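Local coordinates for protein CPI (Ascaris lumbricoides, PDB 4IT7) that probably inhibits cysteine-type endopeptidases, as other members of the cystatin family do, at residues I42-S47 with E61-P66. Residues are numbered along the deposited sequence; the frame is centred on the assembly and turned at random.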
# COMPACT_ATOMS: atom_id res chain seq x y z
N ILE A 42 7.38 2.33 1.33
CA ILE A 42 6.71 3.15 0.33
C ILE A 42 7.69 4.26 -0.01
O ILE A 42 8.18 4.97 0.86
CB ILE A 42 5.37 3.74 0.83
CG1 ILE A 42 4.27 2.67 1.00
CG2 ILE A 42 4.81 4.78 -0.13
CD1 ILE A 42 3.33 3.07 2.15
N VAL A 43 7.99 4.40 -1.29
CA VAL A 43 8.64 5.61 -1.79
C VAL A 43 7.60 6.75 -1.92
O VAL A 43 7.71 7.82 -1.29
CB VAL A 43 9.35 5.29 -3.12
CG1 VAL A 43 9.98 6.55 -3.73
CG2 VAL A 43 10.40 4.24 -2.84
N LYS A 44 6.55 6.48 -2.70
CA LYS A 44 5.46 7.43 -2.77
C LYS A 44 4.12 6.80 -3.15
O LYS A 44 4.04 5.78 -3.88
CB LYS A 44 5.79 8.57 -3.75
CG LYS A 44 5.88 8.14 -5.22
CD LYS A 44 5.83 9.35 -6.14
CE LYS A 44 6.60 10.53 -5.54
NZ LYS A 44 6.98 11.51 -6.59
N VAL A 45 3.07 7.47 -2.71
CA VAL A 45 1.78 7.14 -3.21
C VAL A 45 1.67 7.80 -4.59
O VAL A 45 1.51 8.98 -4.67
CB VAL A 45 0.64 7.56 -2.24
CG1 VAL A 45 -0.66 6.95 -2.70
CG2 VAL A 45 0.94 7.14 -0.80
N ILE A 46 1.73 7.01 -5.66
CA ILE A 46 1.62 7.54 -7.05
C ILE A 46 0.20 8.11 -7.31
O ILE A 46 0.06 9.25 -7.75
CB ILE A 46 1.92 6.43 -8.06
CG1 ILE A 46 3.33 5.94 -7.91
CG2 ILE A 46 1.65 6.84 -9.50
CD1 ILE A 46 3.50 4.55 -8.54
N SER A 47 -0.84 7.32 -7.03
CA SER A 47 -2.21 7.83 -7.17
C SER A 47 -3.21 7.24 -6.17
O SER A 47 -2.91 6.25 -5.48
CB SER A 47 -2.68 7.58 -8.59
OG SER A 47 -2.81 6.20 -8.81
N GLU A 61 -2.07 3.35 -6.05
CA GLU A 61 -0.87 2.86 -6.67
C GLU A 61 0.24 3.35 -5.80
O GLU A 61 0.38 4.54 -5.58
CB GLU A 61 -0.67 3.46 -8.03
CG GLU A 61 -1.40 2.79 -9.17
CD GLU A 61 -1.14 3.57 -10.47
OE1 GLU A 61 -1.48 4.76 -10.53
OE2 GLU A 61 -0.55 3.00 -11.41
N LEU A 62 1.05 2.40 -5.32
CA LEU A 62 2.14 2.67 -4.44
C LEU A 62 3.43 2.35 -5.16
O LEU A 62 3.55 1.29 -5.79
CB LEU A 62 2.03 1.79 -3.16
CG LEU A 62 0.70 1.95 -2.37
CD1 LEU A 62 0.63 0.97 -1.20
CD2 LEU A 62 0.53 3.35 -1.84
N LEU A 63 4.39 3.26 -5.05
CA LEU A 63 5.73 2.98 -5.52
C LEU A 63 6.52 2.52 -4.30
O LEU A 63 6.65 3.29 -3.32
CB LEU A 63 6.36 4.27 -6.10
CG LEU A 63 7.83 4.15 -6.50
CD1 LEU A 63 7.99 3.07 -7.56
CD2 LEU A 63 8.37 5.53 -6.95
N ILE A 64 7.05 1.29 -4.35
CA ILE A 64 7.71 0.74 -3.17
C ILE A 64 9.15 0.32 -3.49
O ILE A 64 9.44 -0.05 -4.64
CB ILE A 64 6.90 -0.44 -2.52
CG1 ILE A 64 7.00 -1.72 -3.36
CG2 ILE A 64 5.40 -0.05 -2.32
CD1 ILE A 64 6.65 -2.98 -2.60
N ALA A 65 10.01 0.35 -2.47
CA ALA A 65 11.41 -0.07 -2.62
C ALA A 65 11.83 -1.04 -1.54
O ALA A 65 11.35 -0.93 -0.43
CB ALA A 65 12.36 1.14 -2.62
N PRO A 66 12.82 -1.95 -1.84
CA PRO A 66 13.34 -2.82 -0.77
C PRO A 66 14.10 -2.03 0.24
O PRO A 66 14.56 -0.94 -0.07
CB PRO A 66 14.24 -3.80 -1.52
CG PRO A 66 14.64 -3.08 -2.77
CD PRO A 66 13.47 -2.22 -3.14
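S47 OG donates a short hydrogen bond of 2.6 Å to E61 OE1, meeting the carboxylate on its anti lone pair, away from the second oxygen. The hydroxyl sits between its own backbone N and carbonyl carbon (chi1 67°), while the glutamate chain, extended beyond CG, brings its carboxylate alongside. The same two residues are joined through their backbones, E61 N reaching S47 O at 3.1 Å. Between the strands the straightest bond runs from L63 N to K44 O, 2.8 Å long with an N-H...O angle of 173°. L63 O takes two donors, V43 N at 2.7 Å and K44 N at a longer 3.3 Å. I46 and S47 turn both amides toward E61 O in the same way, although these two bonds are weak. Each doubled pairing is a classic beta bulge, and the two follow closely in strand 38-51.

The extra residues, V43 and I46, lean over strand 56-70. V43 divides its methyls: CG1 meets L63 CD2, and CG2, anti to the carbonyl carbon, lies 3.7 Å from A65 CB. The end of I46 crosses above the neighbouring strand, its CD1 3.8 Å from L63 CB, and its CG2 passes near the E61 carboxylate. On the other face, V45 and L62 lie side by side, CG1 to CD2 at 3.9 Å, and both touch A23 of helix 17-33, the helix cradled by the antiparallel sheet of the cystatin fold. I42 adds a contact with L27 of that helix.

The backbone bonds thus set the register of this hairpin and the S47-E61 side-chain bond reinforces it at one position, while the two bulges are consistent with the bending of strand 38-51 around helix 17-33, with aliphatic groups packed on both faces.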